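Local coordinates for protein PKS (Streptomyces albus, PDB 4OQJ) that probably catalyses decarboxylative carbon–carbon bond formation between carrier-protein-bound acyl groups, as a ketosynthase in biosynthesis of the antibiotic oxazolomycin, at residues Pro511-Leu516 with Arg670-Gly675; Ala579-Pro584 with Pro626-Arg631; Pro616-Asp621 with Gly637-Ala642. All blocks are in the same frame, centred on the assembly; numbering follows the deposited sequence.

Interaction 1: Pro511-Leu516 with Arg670-Gly675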
loop_
_atom_site.group_PDB
_atom_site.type_symbol
_atom_site.label_atom_id
_atom_site.label_comp_id
_atom_site.label_asym_id
_atom_site.label_seq_id
_atom_site.Cartn_x
_atom_site.Cartn_y
_atom_site.Cartn_z
ATOM N N PRO A 511 -8.925 33.607 5.929
ATOM C CA PRO A 511 -8.973 34.961 6.517
ATOM C C PRO A 511 -9.785 36.027 5.779
ATOM O O PRO A 511 -10.333 36.918 6.433
ATOM C CB PRO A 511 -7.495 35.388 6.532
ATOM C CG PRO A 511 -6.715 34.131 6.387
ATOM C CD PRO A 511 -7.552 33.235 5.542
ATOM N N TYR A 512 -9.812 35.994 4.452
ATOM C CA TYR A 512 -10.624 36.957 3.702
ATOM C C TYR A 512 -12.012 36.373 3.536
ATOM O O TYR A 512 -12.184 35.338 2.889
ATOM C CB TYR A 512 -9.962 37.283 2.365
ATOM C CG TYR A 512 -8.630 37.943 2.593
ATOM C CD1 TYR A 512 -7.475 37.183 2.744
ATOM C CD2 TYR A 512 -8.533 39.324 2.724
ATOM C CE1 TYR A 512 -6.261 37.781 2.982
ATOM C CE2 TYR A 512 -7.318 39.933 2.961
ATOM C CZ TYR A 512 -6.191 39.161 3.096
ATOM O OH TYR A 512 -4.978 39.753 3.332
ATOM N N ARG A 513 -12.998 37.037 4.124
ATOM C CA ARG A 513 -14.315 36.448 4.279
ATOM C C ARG A 513 -15.434 37.269 3.663
ATOM O O ARG A 513 -15.343 38.498 3.529
ATOM C CB ARG A 513 -14.602 36.234 5.767
ATOM C CG ARG A 513 -13.566 35.356 6.439
ATOM C CD ARG A 513 -13.946 35.002 7.869
ATOM N NE ARG A 513 -12.931 34.150 8.493
ATOM C CZ ARG A 513 -12.971 33.728 9.759
ATOM N NH1 ARG A 513 -13.965 34.081 10.559
ATOM N NH2 ARG A 513 -12.009 32.944 10.224
ATOM N N ARG A 514 -16.507 36.567 3.308
ATOM C CA ARG A 514 -17.674 37.197 2.708
ATOM C C ARG A 514 -18.906 36.446 3.132
ATOM O O ARG A 514 -18.856 35.232 3.340
ATOM C CB ARG A 514 -17.567 37.221 1.186
ATOM C CG ARG A 514 -18.717 37.955 0.484
ATOM C CD ARG A 514 -18.330 38.258 -0.937
ATOM N NE ARG A 514 -17.449 39.419 -1.008
ATOM C CZ ARG A 514 -16.521 39.614 -1.943
ATOM N NH1 ARG A 514 -16.329 38.714 -2.894
ATOM N NH2 ARG A 514 -15.775 40.719 -1.920
ATOM N N ALA A 515 -20.012 37.160 3.294
ATOM C CA ALA A 515 -21.259 36.503 3.664
ATOM C C ALA A 515 -22.473 37.261 3.157
ATOM O O ALA A 515 -22.434 38.469 2.919
ATOM C CB ALA A 515 -21.346 36.322 5.175
ATOM N N LEU A 516 -23.557 36.518 3.007
ATOM C CA LEU A 516 -24.776 37.036 2.410
ATOM C C LEU A 516 -25.956 36.286 2.972
ATOM O O LEU A 516 -25.954 35.063 2.997
ATOM C CB LEU A 516 -24.746 36.880 0.890
ATOM C CG LEU A 516 -26.084 37.092 0.190
ATOM C CD1 LEU A 516 -26.426 38.559 0.231
ATOM C CD2 LEU A 516 -26.057 36.563 -1.232
ATOM N N ARG A 670 -22.119 39.268 10.003
ATOM C CA ARG A 670 -21.281 40.438 10.254
ATOM C C ARG A 670 -20.151 40.073 11.211
ATOM O O ARG A 670 -18.996 40.426 10.978
ATOM C CB ARG A 670 -22.112 41.602 10.820
ATOM C CG ARG A 670 -21.761 42.974 10.254
ATOM C CD ARG A 670 -20.393 43.440 10.721
ATOM N N LEU A 671 -20.474 39.353 12.283
ATOM C CA LEU A 671 -19.460 38.960 13.255
ATOM C C LEU A 671 -18.444 38.000 12.623
ATOM O O LEU A 671 -17.227 38.161 12.774
ATOM C CB LEU A 671 -20.116 38.310 14.475
ATOM C CG LEU A 671 -21.027 39.218 15.314
ATOM C CD1 LEU A 671 -21.778 38.415 16.358
ATOM C CD2 LEU A 671 -20.233 40.328 15.972
ATOM N N TRP A 672 -18.949 36.996 11.913
ATOM C CA TRP A 672 -18.091 35.944 11.391
ATOM C C TRP A 672 -17.140 36.525 10.351
ATOM O O TRP A 672 -15.959 36.217 10.386
ATOM C CB TRP A 672 -18.915 34.795 10.796
ATOM C CG TRP A 672 -18.048 33.723 10.163
ATOM C CD1 TRP A 672 -17.428 32.680 10.795
ATOM C CD2 TRP A 672 -17.709 33.608 8.778
ATOM N NE1 TRP A 672 -16.731 31.924 9.885
ATOM C CE2 TRP A 672 -16.887 32.477 8.634
ATOM C CE3 TRP A 672 -18.026 34.354 7.636
ATOM C CZ2 TRP A 672 -16.365 32.076 7.406
ATOM C CZ3 TRP A 672 -17.503 33.952 6.410
ATOM C CH2 TRP A 672 -16.687 32.821 6.311
ATOM N N THR A 673 -17.631 37.373 9.447
ATOM C CA THR A 673 -16.748 37.937 8.414
ATOM C C THR A 673 -15.653 38.770 9.067
ATOM O O THR A 673 -14.540 38.870 8.550
ATOM C CB THR A 673 -17.488 38.811 7.372
ATOM O OG1 THR A 673 -18.171 39.891 8.024
ATOM C CG2 THR A 673 -18.468 37.979 6.538
ATOM N N ALA A 674 -15.962 39.346 10.220
ATOM C CA ALA A 674 -15.022 40.210 10.924
ATOM C C ALA A 674 -14.079 39.415 11.828
ATOM O O ALA A 674 -13.262 39.995 12.548
ATOM C CB ALA A 674 -15.786 41.250 11.740
ATOM N N GLY A 675 -14.205 38.091 11.803
ATOM C CA GLY A 675 -13.265 37.219 12.496
ATOM C C GLY A 675 -13.772 36.548 13.763
ATOM O O GLY A 675 -13.023 35.856 14.444
HETATM O O HOH W 1 -11.537 37.494 9.048
#

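Interaction 2: Ala579-Pro584 with Pro626-Arg631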
loop_
_atom_site.group_PDB
_atom_site.type_symbol
_atom_site.label_atom_id
_atom_site.label_comp_id
_atom_site.label_asym_id
_atom_site.label_seq_id
_atom_site.Cartn_x
_atom_site.Cartn_y
_atom_site.Cartn_z
ATOM N N ALA A 579 -37.748 34.116 33.121
ATOM C CA ALA A 579 -37.826 33.519 34.450
ATOM C C ALA A 579 -37.076 34.380 35.466
ATOM O O ALA A 579 -37.600 34.701 36.535
ATOM C CB ALA A 579 -37.263 32.115 34.428
ATOM N N GLU A 580 -35.855 34.764 35.113
ATOM C CA GLU A 580 -35.016 35.582 35.981
ATOM C C GLU A 580 -35.634 36.947 36.258
ATOM O O GLU A 580 -35.509 37.481 37.354
ATOM C CB GLU A 580 -33.631 35.772 35.352
ATOM C CG GLU A 580 -32.875 34.484 35.071
ATOM C CD GLU A 580 -32.215 33.898 36.302
ATOM O OE1 GLU A 580 -32.396 34.453 37.408
ATOM O OE2 GLU A 580 -31.513 32.875 36.153
ATOM N N LEU A 581 -36.285 37.521 35.250
ATOM C CA LEU A 581 -36.841 38.864 35.373
ATOM C C LEU A 581 -38.159 38.865 36.128
ATOM O O LEU A 581 -38.644 39.920 36.524
ATOM C CB LEU A 581 -37.054 39.490 33.994
ATOM C CG LEU A 581 -35.819 39.738 33.129
ATOM C CD1 LEU A 581 -36.226 40.461 31.853
ATOM C CD2 LEU A 581 -34.741 40.512 33.880
ATOM N N GLY A 582 -38.744 37.684 36.295
ATOM C CA GLY A 582 -40.011 37.550 36.991
ATOM C C GLY A 582 -41.235 37.890 36.158
ATOM O O GLY A 582 -42.305 38.122 36.713
ATOM N N THR A 583 -41.092 37.907 34.834
ATOM C CA THR A 583 -42.200 38.260 33.943
ATOM C C THR A 583 -42.493 37.129 32.952
ATOM O O THR A 583 -41.573 36.484 32.454
ATOM C CB THR A 583 -41.892 39.549 33.163
ATOM O OG1 THR A 583 -41.433 40.555 34.072
ATOM C CG2 THR A 583 -43.132 40.049 32.435
ATOM N N PRO A 584 -43.781 36.874 32.665
ATOM C CA PRO A 584 -44.071 35.840 31.663
ATOM C C PRO A 584 -43.482 36.174 30.290
ATOM O O PRO A 584 -43.469 37.343 29.899
ATOM C CB PRO A 584 -45.601 35.820 31.614
ATOM C CG PRO A 584 -46.022 36.313 32.964
ATOM C CD PRO A 584 -44.999 37.335 33.358
ATOM N N PRO A 626 -33.678 46.687 35.515
ATOM C CA PRO A 626 -33.934 46.058 36.818
ATOM C C PRO A 626 -32.734 45.293 37.355
ATOM O O PRO A 626 -31.837 44.935 36.595
ATOM C CB PRO A 626 -35.092 45.098 36.530
ATOM C CG PRO A 626 -35.020 44.835 35.067
ATOM C CD PRO A 626 -34.524 46.107 34.455
ATOM N N ASP A 627 -32.733 45.034 38.655
ATOM C CA ASP A 627 -31.625 44.336 39.295
ATOM C C ASP A 627 -31.336 42.985 38.635
ATOM O O ASP A 627 -30.174 42.630 38.432
ATOM C CB ASP A 627 -31.916 44.138 40.784
ATOM C CG ASP A 627 -31.837 45.436 41.571
ATOM O OD1 ASP A 627 -31.757 46.514 40.938
ATOM O OD2 ASP A 627 -31.860 45.380 42.820
ATOM N N ALA A 628 -32.385 42.234 38.314
ATOM C CA ALA A 628 -32.221 40.932 37.664
ATOM C C ALA A 628 -31.422 41.062 36.367
ATOM O O ALA A 628 -30.545 40.241 36.083
ATOM C CB ALA A 628 -33.575 40.300 37.383
ATOM N N ALA A 629 -31.730 42.090 35.582
ATOM C CA ALA A 629 -31.005 42.339 34.341
ATOM C C ALA A 629 -29.544 42.668 34.642
ATOM O O ALA A 629 -28.642 42.291 33.891
ATOM C CB ALA A 629 -31.657 43.461 33.559
ATOM N N LEU A 630 -29.307 43.356 35.755
ATOM C CA LEU A 630 -27.944 43.715 36.140
ATOM C C LEU A 630 -27.152 42.463 36.508
ATOM O O LEU A 630 -25.987 42.324 36.125
ATOM C CB LEU A 630 -27.947 44.714 37.305
ATOM C CG LEU A 630 -28.470 46.120 37.000
ATOM C CD1 LEU A 630 -28.522 46.957 38.283
ATOM C CD2 LEU A 630 -27.629 46.831 35.936
ATOM N N ARG A 631 -27.787 41.541 37.227
ATOM C CA ARG A 631 -27.126 40.293 37.602
ATOM C C ARG A 631 -26.796 39.465 36.363
ATOM O O ARG A 631 -25.702 38.917 36.245
ATOM C CB ARG A 631 -28.000 39.475 38.557
#

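Interaction 3: Pro616-Asp621 with Gly637-Ala642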
loop_
_atom_site.group_PDB
_atom_site.type_symbol
_atom_site.label_atom_id
_atom_site.label_comp_id
_atom_site.label_asym_id
_atom_site.label_seq_id
_atom_site.Cartn_x
_atom_site.Cartn_y
_atom_site.Cartn_z
ATOM N N PRO A 616 -17.123 40.180 22.638
ATOM C CA PRO A 616 -17.592 40.785 23.891
ATOM C C PRO A 616 -18.963 41.437 23.769
ATOM O O PRO A 616 -19.297 42.014 22.728
ATOM C CB PRO A 616 -16.527 41.847 24.200
ATOM C CG PRO A 616 -15.328 41.427 23.452
ATOM C CD PRO A 616 -15.810 40.709 22.224
ATOM N N VAL A 617 -19.744 41.321 24.836
ATOM C CA VAL A 617 -20.994 42.036 24.971
ATOM C C VAL A 617 -20.711 43.334 25.706
ATOM O O VAL A 617 -20.198 43.314 26.825
ATOM C CB VAL A 617 -22.053 41.215 25.740
ATOM C CG1 VAL A 617 -23.326 42.026 25.953
ATOM C CG2 VAL A 617 -22.370 39.921 24.996
ATOM N N VAL A 618 -21.039 44.456 25.068
ATOM C CA VAL A 618 -20.954 45.773 25.702
ATOM C C VAL A 618 -22.347 46.283 26.080
ATOM O O VAL A 618 -23.235 46.420 25.229
ATOM C CB VAL A 618 -20.263 46.797 24.776
ATOM C CG1 VAL A 618 -20.172 48.175 25.448
ATOM C CG2 VAL A 618 -18.880 46.312 24.403
ATOM N N ALA A 619 -22.530 46.547 27.367
ATOM C CA ALA A 619 -23.742 47.177 27.879
ATOM C C ALA A 619 -23.360 48.483 28.576
ATOM O O ALA A 619 -23.092 48.498 29.780
ATOM C CB ALA A 619 -24.477 46.247 28.843
ATOM N N ALA A 620 -23.349 49.573 27.814
ATOM C CA ALA A 620 -22.772 50.837 28.276
ATOM C C ALA A 620 -23.718 51.678 29.143
ATOM O O ALA A 620 -23.261 52.499 29.937
ATOM C CB ALA A 620 -22.314 51.645 27.082
ATOM N N ASP A 621 -25.025 51.458 29.000
ATOM C CA ASP A 621 -26.039 52.248 29.695
ATOM C C ASP A 621 -27.052 51.349 30.413
ATOM O O ASP A 621 -28.032 50.901 29.814
ATOM C CB ASP A 621 -26.760 53.163 28.701
ATOM C CG ASP A 621 -27.867 53.982 29.350
ATOM O OD1 ASP A 621 -27.819 54.192 30.583
ATOM O OD2 ASP A 621 -28.786 54.420 28.625
ATOM N N GLY A 637 -20.522 38.579 32.240
ATOM C CA GLY A 637 -19.399 39.495 32.272
ATOM C C GLY A 637 -19.441 40.513 31.157
ATOM O O GLY A 637 -18.473 40.667 30.414
ATOM N N ALA A 638 -20.565 41.209 31.032
ATOM C CA ALA A 638 -20.700 42.237 30.012
ATOM C C ALA A 638 -19.804 43.421 30.344
ATOM O O ALA A 638 -19.766 43.880 31.477
ATOM C CB ALA A 638 -22.149 42.686 29.888
ATOM N N GLN A 639 -19.085 43.913 29.347
ATOM C CA GLN A 639 -18.230 45.073 29.533
ATOM C C GLN A 639 -19.057 46.368 29.570
ATOM O O GLN A 639 -20.189 46.411 29.081
ATOM C CB GLN A 639 -17.179 45.111 28.421
ATOM C CG GLN A 639 -16.294 43.859 28.403
ATOM C CD GLN A 639 -15.382 43.784 27.192
ATOM O OE1 GLN A 639 -15.270 44.740 26.421
ATOM N NE2 GLN A 639 -14.722 42.637 27.016
ATOM N N HIS A 640 -18.499 47.416 30.173
ATOM C CA HIS A 640 -19.156 48.719 30.209
ATOM C C HIS A 640 -18.715 49.591 29.034
ATOM O O HIS A 640 -19.359 50.596 28.721
ATOM C CB HIS A 640 -18.878 49.416 31.539
ATOM C CG HIS A 640 -19.531 48.741 32.704
ATOM N ND1 HIS A 640 -18.931 47.709 33.396
ATOM C CD2 HIS A 640 -20.747 48.918 33.269
ATOM C CE1 HIS A 640 -19.745 47.296 34.350
ATOM N NE2 HIS A 640 -20.852 48.010 34.298
ATOM N N THR A 641 -17.622 49.195 28.387
ATOM C CA THR A 641 -17.191 49.829 27.142
ATOM C C THR A 641 -16.120 48.989 26.433
ATOM O O THR A 641 -15.610 48.017 26.995
ATOM C CB THR A 641 -16.654 51.256 27.390
ATOM O OG1 THR A 641 -15.722 51.601 26.359
ATOM C CG2 THR A 641 -15.970 51.364 28.752
ATOM N N ALA A 642 -15.802 49.364 25.193
ATOM C CA ALA A 642 -14.768 48.688 24.407
ATOM C C ALA A 642 -13.709 49.687 23.940
ATOM O O ALA A 642 -14.028 50.831 23.599
ATOM C CB ALA A 642 -15.387 47.971 23.211
HETATM O O HOH W 2 -20.309 53.716 29.608
#

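Interaction 1: Pro511-Leu516 with Arg670-Gly675
R513 extends from the middle strand of a three-stranded antiparallel sheet (465-471, 512-518 and 536-539) onto W672 and so joins this sheet to the last turn of helix 660-673. A small sheet covered by helices is consistent with the linker that follows the ketosynthase in modular polyketide synthases.

Stacking dominates. The guanidinium of R513 lies flat on the indole, with the two planes 23° apart, and its CZ is 4.5 Å from the centroid of the five-membered ring of W672, a cation-pi arrangement. Behind it, R513 CD makes a CH-pi contact 3.7 Å from the centroid of the six-membered ring. The chain of R513, extended from CG to NE, therefore crosses the indole with its methylene and its charged end over one face. W680 meets the same indole edge-to-face.

Hydrogen bonding adds a second grip on the same residue. R513 NH1 donates to W672 O at 2.9 Å, with the acceptor near the guanidinium plane. G675 N reaches this oxygen from the opposite face of the carbonyl plane as part of the Schellman motif that ends the helix. NE of R513 binds L510 O, which further fixes the rotation of the guanidinium. The hydroxyl of T673 bonds back to G669 O. Toward the other end of the contact a water donates to P511 O at 2.9 Å and, weakly, to T673 O at 3.3 Å.

Apolar packing completes the join: CG2 of T673 meets A515 CB at 3.6 Å.

Interaction 2: Ala579-Pro584 with Pro626-Arg631
L581 and A628 carry most of this small contact, in which the last turn of helix 568-581 rests against the first turn of helix 627-635. It is a surface contact with 138 Å² buried in all; its centre lies about 51 Å from the centre of the chain, and it joins two helices at the periphery of the fold.

L581 contributes the largest share of the buried surface. Its CB points neither toward nor away from residues 626-631, yet one branch of the isobutyl group, CD2, does the touching. CG is anti to the carbonyl carbon (chi1 -63°) and CD1 anti to CA (chi2 -176°), which makes CD2 the branch turned to A628, with A628 CB at 3.7 Å. The same methyl lies 3.8 Å from A629 N and so covers backbone as well as side chain in the first turn of the helix. A629 CB and the ring of P626, the N-cap residue, stand a little farther off and border it on the same helix start. L581 also packs on L588 of helix 585-590, which ties a third helix to the cluster.

A628 points its methyl toward the partner segment and fits against both backbone and side chain there. Besides L581 CD2 it meets E580 O at 3.4 Å. Because alanine is so small, the backbones come close, and the CA atoms of L581 and A628 are 5.6 Å apart.

E580 ranks third. It takes part mainly through that carbonyl, since its side chain stays 5.0 Å or more from residues 626-631.

No hydrogen bond links the modelled atoms of the two segments; R631 is not modelled beyond CB. As far as these can tell, methyl-to-methyl and methyl-to-backbone packing holds the helix ends together, an association that depends on close fit.

Interaction 3: Pro616-Asp621 with Gly637-Ala642
The backbone oxygen of Q639 is gripped by more than one donor: A619 N binds it at 2.9 Å, and R622 NH2 adds a weak bond. The N of the same residue, Q639, donates to V617 O at 2.8 Å, so the two backbone bonds flank V618. Together they form a beta bridge between V618 and Q639, which stays single, consistent with the 86° between the directions of the segments.

The bridge uses the outer side of strand 617-618, an edge strand of a three-stranded parallel sheet. On the other side the backbone of V618 bonds to V548 of the central strand 547-549 and to L550 just after it. Strand 617-618, helix 627-635 and strand 648-650 make a beta-alpha-beta crossover, and residues 637-642 belong to the return loop.

Side chains pack to both sides of the bridge. V618 sets CG1, anti to its backbone nitrogen (chi1 -180°), against T641 CA at 3.8 Å. V617 CG1 approaches A638 CB at 4.2 Å, and A619 and A638 share L633 of the helix as a neighbour. The extended chain of Q639 runs alongside the P616 ring.

R622 also bonds A619 O and A638 O, so its guanidinium clasps carbonyls from both segments. Two backbone bonds and this guanidinium thus satisfy the carbonyls of the crossing, while V617, V618, A619, A638 and the chain of Q639 pack round them.

How the interactions relate
All three contacts lie on the same side of the chain's centre, in what is probably the linker region packed against the ketosynthase. Interaction 1 pairs the first and last segments of the series, so the other two fall within the 153 residues between its halves. The segments of interactions 2 and 3 alternate along the chain; strand 617-618 leads into helix 627-635, which starts in interaction 2 and ends just before the loop of interaction 3. Between centres, interactions 2 and 3 are about 18 Å apart, 1 and 3 about 22 Å, and 1 and 2 about 34 Å; none touch. The series thus runs outward from the antiparallel sheet to the parallel sheet and its peripheral helices.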